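Long-range contacts in general secretion pathway protein H (Vibrio cholerae, PDB 4DQ9), which forms part of the pseudopilus tip complex of the type II secretion system, which is critical for recognising and binding secretion substrates such as toxins and proteases: residues 15-23 against 56-65; 136-144 against 149-157. All coordinates share one frame; numbering follows the deposited sequence.

Both interactions involve the long helix 2-27: it is one partner in interaction 1, and the hairpin of interaction 2 packs on it. Interaction 1 is partly buried and joins the helix to the loop that interrupts strand 54-66, an outermost strand of one four-stranded antiparallel sheet; helix side chains do most of the work, one on a backbone carbonyl, with an apolar middle and a polar grip at each end. Interaction 2 is a surface contact within the hairpin 141-145/151-154 of a second such sheet, and backbone hydrogen bonds carry much of it. Their centres are about 20 Å apart, yet they touch where Leu17 and Leu18 of the helix pack on Leu151 and Leu17 also on Val143.

Interaction 1: 15-23 against 56-65; sequences QRLLLLNEE and WQNDKMTNQT
Arg16 takes hold of Thr62 with both terminal nitrogens. Arg16 NH1 donates to the backbone O of Thr62 at 2.9 Å, lying above the carbonyl plane, while Arg16 NH2 donates to Thr62 OG1, also at 2.9 Å. Thr65 CG2 sits over the centre of one guanidinium face, 3.5 Å from Arg16 CZ, and Arg16 NE is hydrogen-bonded to Ser12 OG. The aliphatic part of Arg16 rests on Met61, with CG 3.8 Å from SD. With its CG between the backbone N and the carbonyl carbon (chi1 70°), Met61 sends SD and CE in among Arg16, Leu19 and Leu20. Leu19 CD2 meets the Trp56 ring edge-on at CZ3 (3.7 Å), and Leu20 CD2 approaches CE3 obliquely at 3.6 Å. Glu23 lays CG against CZ2 of the same ring and, bent at chi2, offers the syn lone pair of OE1 to Lys60 NZ at 2.9 Å. Asn58 braces the loop: its OD1 accepts from Lys60 N, an Asx turn, and from Met61 N, completing an Asx motif, and its CB covers a face of Trp56. Thus an apolar strip, with a salt bridge at one end and an arginine fixed on neutral oxygens at the other, ties loop to helix.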
loop_
_atom_site.group_PDB
_atom_site.type_symbol
_atom_site.label_atom_id
_atom_site.label_comp_id
_atom_site.label_asym_id
_atom_site.label_seq_id
_atom_site.Cartn_x
_atom_site.Cartn_y
_atom_site.Cartn_z
ATOM N N GLN A 15 -1.214 21.192 7.007
ATOM C CA GLN A 15 -2.003 21.727 5.891
ATOM C C GLN A 15 -2.043 20.730 4.782
ATOM O O GLN A 15 -3.122 20.539 4.163
ATOM C CB GLN A 15 -1.421 22.997 5.356
ATOM C CG GLN A 15 -1.457 24.119 6.398
ATOM C CD GLN A 15 -0.722 25.427 5.891
ATOM O OE1 GLN A 15 0.174 25.394 5.039
ATOM N NE2 GLN A 15 -1.137 26.591 6.417
ATOM N N ARG A 16 -0.922 19.997 4.594
ATOM C CA ARG A 16 -0.861 19.052 3.494
ATOM C C ARG A 16 -1.647 17.793 3.831
ATOM O O ARG A 16 -2.339 17.251 2.950
ATOM C CB ARG A 16 0.597 18.698 3.161
ATOM C CG ARG A 16 1.285 19.932 2.554
ATOM C CD ARG A 16 2.818 19.896 2.808
ATOM N NE ARG A 16 3.475 21.070 2.175
ATOM C CZ ARG A 16 3.665 21.113 0.880
ATOM N NH1 ARG A 16 3.304 20.091 0.158
ATOM N NH2 ARG A 16 4.280 22.145 0.278
ATOM N N LEU A 17 -1.590 17.343 5.083
ATOM C CA LEU A 17 -2.322 16.175 5.464
ATOM C C LEU A 17 -3.867 16.496 5.337
ATOM O O LEU A 17 -4.645 15.648 4.849
ATOM C CB LEU A 17 -1.962 15.814 6.839
ATOM C CG LEU A 17 -2.698 14.620 7.411
ATOM C CD1 LEU A 17 -2.389 13.345 6.620
ATOM C CD2 LEU A 17 -2.358 14.485 8.935
ATOM N N LEU A 18 -4.282 17.652 5.821
ATOM C CA LEU A 18 -5.698 18.023 5.795
ATOM C C LEU A 18 -6.127 18.001 4.359
ATOM O O LEU A 18 -7.219 17.497 4.002
ATOM C CB LEU A 18 -5.903 19.375 6.444
ATOM C CG LEU A 18 -6.004 19.532 7.941
ATOM C CD1 LEU A 18 -6.634 20.976 8.271
ATOM C CD2 LEU A 18 -6.808 18.589 8.623
ATOM N N LEU A 19 -5.302 18.569 3.467
ATOM C CA LEU A 19 -5.635 18.672 2.060
ATOM C C LEU A 19 -5.837 17.297 1.447
ATOM O O LEU A 19 -6.811 17.039 0.667
ATOM C CB LEU A 19 -4.579 19.470 1.291
ATOM C CG LEU A 19 -5.011 19.904 -0.072
ATOM C CD1 LEU A 19 -4.323 21.234 -0.585
ATOM C CD2 LEU A 19 -4.610 18.763 -0.994
ATOM N N LEU A 20 -4.945 16.358 1.768
ATOM C CA LEU A 20 -5.014 15.023 1.165
ATOM C C LEU A 20 -6.252 14.309 1.726
ATOM O O LEU A 20 -6.881 13.590 0.937
ATOM C CB LEU A 20 -3.881 14.110 1.611
ATOM C CG LEU A 20 -2.569 13.928 0.892
ATOM C CD1 LEU A 20 -1.703 12.727 1.588
ATOM C CD2 LEU A 20 -2.647 13.971 -0.631
ATOM N N ASN A 21 -6.621 14.478 2.998
ATOM C CA ASN A 21 -7.798 13.874 3.625
ATOM C C ASN A 21 -9.053 14.363 2.889
ATOM O O ASN A 21 -9.899 13.588 2.441
ATOM C CB ASN A 21 -7.854 14.161 5.115
ATOM C CG ASN A 21 -9.107 13.726 5.745
ATOM O OD1 ASN A 21 -9.498 12.523 5.703
ATOM N ND2 ASN A 21 -9.753 14.661 6.433
ATOM N N GLU A 22 -9.105 15.669 2.672
ATOM C CA GLU A 22 -10.164 16.318 1.882
ATOM C C GLU A 22 -10.238 15.796 0.441
ATOM O O GLU A 22 -11.307 15.468 -0.005
ATOM C CB GLU A 22 -9.880 17.813 1.921
ATOM C CG GLU A 22 -10.825 18.757 1.161
ATOM C CD GLU A 22 -10.462 20.217 1.401
ATOM O OE1 GLU A 22 -9.299 20.587 1.685
ATOM O OE2 GLU A 22 -11.332 21.040 1.195
ATOM N N GLU A 23 -9.072 15.584 -0.198
ATOM C CA GLU A 23 -9.006 15.113 -1.560
ATOM C C GLU A 23 -9.569 13.710 -1.611
ATOM O O GLU A 23 -10.341 13.365 -2.534
ATOM C CB GLU A 23 -7.620 15.162 -2.142
ATOM C CG GLU A 23 -7.624 15.070 -3.623
ATOM C CD GLU A 23 -8.125 16.280 -4.329
ATOM O OE1 GLU A 23 -8.216 17.451 -3.819
ATOM O OE2 GLU A 23 -8.372 16.071 -5.475
ATOM N N TRP A 56 1.744 12.218 -6.015
ATOM C CA TRP A 56 0.478 12.835 -6.513
ATOM C C TRP A 56 0.818 14.090 -7.299
ATOM O O TRP A 56 1.071 15.137 -6.687
ATOM C CB TRP A 56 -0.462 13.119 -5.337
ATOM C CG TRP A 56 -1.760 13.692 -5.708
ATOM C CD1 TRP A 56 -2.497 13.383 -6.826
ATOM C CD2 TRP A 56 -2.496 14.743 -5.040
ATOM N NE1 TRP A 56 -3.618 14.165 -6.891
ATOM C CE2 TRP A 56 -3.657 14.985 -5.794
ATOM C CE3 TRP A 56 -2.295 15.492 -3.875
ATOM C CZ2 TRP A 56 -4.613 15.927 -5.404
ATOM C CZ3 TRP A 56 -3.264 16.446 -3.518
ATOM C CH2 TRP A 56 -4.385 16.640 -4.275
ATOM N N GLN A 57 0.631 14.048 -8.613
ATOM C CA GLN A 57 0.873 15.300 -9.389
ATOM C C GLN A 57 -0.419 16.051 -9.451
ATOM O O GLN A 57 -1.465 15.510 -9.776
ATOM C CB GLN A 57 1.549 15.031 -10.736
ATOM C CG GLN A 57 2.806 14.265 -10.454
ATOM C CD GLN A 57 3.850 14.381 -11.486
ATOM O OE1 GLN A 57 4.148 15.499 -11.980
ATOM N NE2 GLN A 57 4.465 13.222 -11.835
ATOM N N ASN A 58 -0.391 17.302 -8.979
ATOM C CA ASN A 58 -1.623 17.986 -8.769
ATOM C C ASN A 58 -1.380 19.470 -8.807
ATOM O O ASN A 58 -0.216 19.890 -8.735
ATOM C CB ASN A 58 -2.235 17.578 -7.462
ATOM C CG ASN A 58 -1.453 18.135 -6.272
ATOM O OD1 ASN A 58 -1.781 19.217 -5.782
ATOM N ND2 ASN A 58 -0.375 17.467 -5.871
ATOM N N ASP A 59 -2.455 20.233 -8.838
ATOM C CA ASP A 59 -2.373 21.683 -8.922
ATOM C C ASP A 59 -2.679 22.375 -7.618
ATOM O O ASP A 59 -3.063 23.542 -7.644
ATOM C CB ASP A 59 -3.264 22.285 -10.075
ATOM C CG ASP A 59 -4.791 22.177 -9.792
ATOM O OD1 ASP A 59 -5.232 21.507 -8.837
ATOM O OD2 ASP A 59 -5.586 22.791 -10.555
ATOM N N LYS A 60 -2.576 21.686 -6.482
ATOM C CA LYS A 60 -2.905 22.242 -5.150
ATOM C C LYS A 60 -1.699 22.368 -4.250
ATOM O O LYS A 60 -1.603 23.350 -3.497
ATOM C CB LYS A 60 -3.966 21.348 -4.402
ATOM C CG LYS A 60 -5.247 21.384 -5.262
ATOM C CD LYS A 60 -6.384 20.546 -4.621
ATOM C CE LYS A 60 -7.714 20.973 -5.270
ATOM N NZ LYS A 60 -8.841 20.202 -4.543
ATOM N N MET A 61 -0.742 21.462 -4.382
ATOM C CA MET A 61 0.434 21.369 -3.474
ATOM C C MET A 61 1.576 20.587 -4.102
ATOM O O MET A 61 1.347 19.661 -4.822
ATOM C CB MET A 61 0.052 20.819 -2.157
ATOM C CG MET A 61 -0.335 19.316 -2.146
ATOM S SD MET A 61 -0.708 18.818 -0.460
ATOM C CE MET A 61 -0.180 17.098 -0.567
ATOM N N THR A 62 2.824 20.930 -3.770
ATOM C CA THR A 62 3.924 20.063 -4.091
ATOM C C THR A 62 3.767 18.731 -3.367
ATOM O O THR A 62 3.119 18.653 -2.318
ATOM C CB THR A 62 5.264 20.668 -3.658
ATOM O OG1 THR A 62 5.199 21.014 -2.286
ATOM C CG2 THR A 62 5.550 21.944 -4.459
ATOM N N ASN A 63 4.338 17.694 -3.941
ATOM C CA ASN A 63 4.157 16.346 -3.425
ATOM C C ASN A 63 5.376 15.756 -2.654
ATOM O O ASN A 63 5.321 14.627 -2.301
ATOM C CB ASN A 63 3.697 15.408 -4.554
ATOM C CG ASN A 63 4.718 15.327 -5.683
ATOM O OD1 ASN A 63 5.919 15.235 -5.478
ATOM N ND2 ASN A 63 4.234 15.335 -6.924
ATOM N N GLN A 64 6.437 16.519 -2.438
ATOM C CA GLN A 64 7.548 16.078 -1.635
ATOM C C GLN A 64 8.092 17.296 -0.909
ATOM O O GLN A 64 8.259 18.358 -1.523
ATOM C CB GLN A 64 8.624 15.501 -2.517
ATOM C CG GLN A 64 9.540 14.667 -1.708
ATOM C CD GLN A 64 10.349 13.727 -2.544
ATOM O OE1 GLN A 64 10.256 12.468 -2.438
ATOM N NE2 GLN A 64 11.171 14.307 -3.346
ATOM N N THR A 65 8.308 17.161 0.373
ATOM C CA THR A 65 8.965 18.262 1.147
ATOM C C THR A 65 10.179 17.678 1.898
ATOM O O THR A 65 10.164 16.526 2.297
ATOM C CB THR A 65 8.045 18.994 2.100
ATOM O OG1 THR A 65 7.539 18.051 3.042
ATOM C CG2 THR A 65 6.863 19.669 1.348
#

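Interaction 2: 136-144 against 149-157; sequences EPDEQWRVT and GTLRLLAPG
Arg142 NH1 donates to two backbone carbonyls, one from each segment: Gln140 O, near the guanidinium plane, and Ala155 O, tilted 30° out of it, both at 2.9 Å. Gly157 O adds weak bonds from NH1 and NH2. Leu154 CB lies over the centre of one guanidinium face, 3.5 Å from Arg142 CZ. A chi1 of 62° tucks CG of Arg142 over its own backbone, flanked by N and C, and the extended chain then runs over Leu154 to these carbonyls. Alongside, the backbones pair: Leu154 N to Arg142 O is short, 2.8 Å, and almost straight (176°), and Arg142 N returns a bond to Leu154 O. Thr144 and Arg152 form the next hydrogen-bonded pair. Trp141 lays its indole against the outgoing chain, where Pro156 CD stands 3.3 Å from the centroid of the five-membered ring and Ala155 CA sits 3.8 Å from that of the six-membered ring, two CH-pi contacts on one face. Trp141 also touches Lys7 and Ala10 of helix 2-27, while Val143 touches Phe13 there. The whole is an antiparallel beta hairpin at one margin of the second sheet, laid against the long N-terminal helix in the helix-on-sheet packing characteristic of pseudopilins.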
loop_
_atom_site.group_PDB
_atom_site.type_symbol
_atom_site.label_atom_id
_atom_site.label_comp_id
_atom_site.label_asym_id
_atom_site.label_seq_id
_atom_site.Cartn_x
_atom_site.Cartn_y
_atom_site.Cartn_z
ATOM N N GLU A 136 15.221 15.624 21.519
ATOM C CA GLU A 136 14.452 14.401 21.445
ATOM C C GLU A 136 13.093 14.732 20.799
ATOM O O GLU A 136 12.552 15.820 20.952
ATOM C CB GLU A 136 14.270 13.855 22.875
ATOM C CG GLU A 136 15.565 13.448 23.589
ATOM C CD GLU A 136 16.251 12.235 22.957
ATOM O OE1 GLU A 136 15.666 11.580 22.070
ATOM O OE2 GLU A 136 17.398 11.921 23.276
ATOM N N PRO A 137 12.435 13.704 20.244
ATOM C CA PRO A 137 11.164 13.909 19.569
ATOM C C PRO A 137 9.910 14.146 20.434
ATOM O O PRO A 137 8.898 14.665 19.935
ATOM C CB PRO A 137 10.984 12.607 18.801
ATOM C CG PRO A 137 11.673 11.573 19.665
ATOM C CD PRO A 137 12.929 12.314 20.146
ATOM N N ASP A 138 9.998 13.870 21.740
ATOM C CA ASP A 138 8.875 13.950 22.623
ATOM C C ASP A 138 8.494 15.412 22.919
ATOM O O ASP A 138 9.338 16.280 22.996
ATOM C CB ASP A 138 9.236 13.203 23.934
ATOM C CG ASP A 138 9.860 11.820 23.650
ATOM O OD1 ASP A 138 8.989 10.891 23.516
ATOM O OD2 ASP A 138 11.157 11.759 23.452
ATOM N N GLU A 139 7.204 15.659 22.991
ATOM C CA GLU A 139 6.657 16.936 23.390
ATOM C C GLU A 139 7.150 18.041 22.488
ATOM O O GLU A 139 7.570 19.104 22.942
ATOM C CB GLU A 139 7.110 17.203 24.825
ATOM C CG GLU A 139 6.410 16.378 25.894
ATOM C CD GLU A 139 6.361 17.218 27.170
ATOM O OE1 GLU A 139 7.445 17.543 27.765
ATOM O OE2 GLU A 139 5.236 17.621 27.527
ATOM N N GLN A 140 7.138 17.808 21.170
ATOM C CA GLN A 140 7.621 18.806 20.158
ATOM C C GLN A 140 6.447 19.263 19.313
ATOM O O GLN A 140 5.320 18.772 19.502
ATOM C CB GLN A 140 8.717 18.142 19.272
ATOM C CG GLN A 140 10.002 17.797 19.993
ATOM C CD GLN A 140 10.847 18.984 20.435
ATOM O OE1 GLN A 140 10.545 20.120 20.147
ATOM N NE2 GLN A 140 11.984 18.707 21.054
ATOM N N TRP A 141 6.662 20.195 18.381
ATOM C CA TRP A 141 5.594 20.508 17.414
ATOM C C TRP A 141 5.321 19.157 16.752
ATOM O O TRP A 141 6.228 18.444 16.327
ATOM C CB TRP A 141 6.102 21.530 16.389
ATOM C CG TRP A 141 6.022 22.909 16.919
ATOM C CD1 TRP A 141 7.031 23.710 17.379
ATOM C CD2 TRP A 141 4.832 23.683 16.997
ATOM N NE1 TRP A 141 6.516 24.918 17.779
ATOM C CE2 TRP A 141 5.154 24.907 17.578
ATOM C CE3 TRP A 141 3.482 23.405 16.675
ATOM C CZ2 TRP A 141 4.183 25.862 17.825
ATOM C CZ3 TRP A 141 2.538 24.305 16.941
ATOM C CH2 TRP A 141 2.874 25.542 17.516
ATOM N N ARG A 142 4.048 18.868 16.621
ATOM C CA ARG A 142 3.623 17.543 16.147
ATOM C C ARG A 142 2.260 17.622 15.502
ATOM O O ARG A 142 1.461 18.512 15.761
ATOM C CB ARG A 142 3.649 16.512 17.255
ATOM C CG ARG A 142 2.795 16.729 18.345
ATOM C CD ARG A 142 3.234 15.884 19.592
ATOM N NE ARG A 142 2.292 16.127 20.696
ATOM C CZ ARG A 142 2.334 17.172 21.530
ATOM N NH1 ARG A 142 3.282 18.076 21.456
ATOM N NH2 ARG A 142 1.426 17.296 22.515
ATOM N N VAL A 143 2.066 16.695 14.577
ATOM C CA VAL A 143 0.778 16.487 13.993
ATOM C C VAL A 143 0.383 15.049 14.312
ATOM O O VAL A 143 1.219 14.137 14.142
ATOM C CB VAL A 143 0.829 16.677 12.482
ATOM C CG1 VAL A 143 -0.511 16.295 11.908
ATOM C CG2 VAL A 143 1.107 18.165 12.133
ATOM N N THR A 144 -0.852 14.834 14.763
ATOM C CA THR A 144 -1.318 13.522 15.147
ATOM C C THR A 144 -2.629 13.230 14.439
ATOM O O THR A 144 -3.503 14.116 14.353
ATOM C CB THR A 144 -1.585 13.396 16.635
ATOM O OG1 THR A 144 -2.647 14.312 16.987
ATOM C CG2 THR A 144 -0.399 13.739 17.417
ATOM N N GLY A 149 -10.000 10.020 11.180
ATOM C CA GLY A 149 -9.587 11.151 10.348
ATOM C C GLY A 149 -9.433 12.444 11.137
ATOM O O GLY A 149 -9.154 13.502 10.564
ATOM N N THR A 150 -9.669 12.394 12.444
ATOM C CA THR A 150 -9.467 13.579 13.287
ATOM C C THR A 150 -7.992 13.805 13.537
ATOM O O THR A 150 -7.238 12.937 13.846
ATOM C CB THR A 150 -10.167 13.499 14.649
ATOM O OG1 THR A 150 -11.587 13.576 14.437
ATOM C CG2 THR A 150 -9.748 14.706 15.522
ATOM N N LEU A 151 -7.624 15.039 13.417
ATOM C CA LEU A 151 -6.258 15.387 13.080
ATOM C C LEU A 151 -5.985 16.605 13.922
ATOM O O LEU A 151 -6.888 17.471 13.978
ATOM C CB LEU A 151 -6.178 15.753 11.601
ATOM C CG LEU A 151 -6.067 14.622 10.528
ATOM C CD1 LEU A 151 -6.231 13.149 11.062
ATOM C CD2 LEU A 151 -6.971 14.909 9.370
ATOM N N ARG A 152 -4.807 16.710 14.516
ATOM C CA ARG A 152 -4.481 17.806 15.467
ATOM C C ARG A 152 -3.078 18.303 15.187
ATOM O O ARG A 152 -2.196 17.500 14.892
ATOM C CB ARG A 152 -4.476 17.305 16.911
ATOM C CG ARG A 152 -5.789 17.073 17.546
ATOM C CD ARG A 152 -6.174 18.260 18.412
ATOM N NE ARG A 152 -5.808 18.147 19.813
ATOM C CZ ARG A 152 -6.076 19.094 20.702
ATOM N NH1 ARG A 152 -6.693 20.195 20.290
ATOM N NH2 ARG A 152 -5.742 18.955 21.982
ATOM N N LEU A 153 -2.859 19.593 15.334
ATOM C CA LEU A 153 -1.551 20.195 15.331
ATOM C C LEU A 153 -1.292 20.584 16.804
ATOM O O LEU A 153 -2.129 21.279 17.398
ATOM C CB LEU A 153 -1.579 21.447 14.517
ATOM C CG LEU A 153 -0.296 22.276 14.569
ATOM C CD1 LEU A 153 0.929 21.619 13.976
ATOM C CD2 LEU A 153 -0.682 23.473 13.793
ATOM N N LEU A 154 -0.218 20.076 17.364
ATOM C CA LEU A 154 0.067 20.318 18.813
ATOM C C LEU A 154 1.420 21.013 18.943
ATOM O O LEU A 154 2.427 20.642 18.350
ATOM C CB LEU A 154 0.051 19.045 19.627
ATOM C CG LEU A 154 -1.225 18.215 19.546
ATOM C CD1 LEU A 154 -0.943 16.749 19.661
ATOM C CD2 LEU A 154 -2.183 18.569 20.597
ATOM N N ALA A 155 1.396 22.064 19.788
ATOM C CA ALA A 155 2.601 22.714 20.249
ATOM C C ALA A 155 3.453 21.930 21.236
ATOM O O ALA A 155 3.031 20.967 21.809
ATOM C CB ALA A 155 2.172 24.088 20.906
ATOM N N PRO A 156 4.705 22.322 21.384
ATOM C CA PRO A 156 5.610 21.629 22.295
ATOM C C PRO A 156 4.964 21.639 23.669
ATOM O O PRO A 156 4.206 22.572 24.019
ATOM C CB PRO A 156 6.863 22.467 22.263
ATOM C CG PRO A 156 6.833 23.092 20.943
ATOM C CD PRO A 156 5.432 23.232 20.504
ATOM N N GLY A 157 5.079 20.537 24.358
ATOM C CA GLY A 157 4.378 20.458 25.658
ATOM C C GLY A 157 3.103 19.673 25.446
ATOM O O GLY A 157 3.121 18.673 24.723
#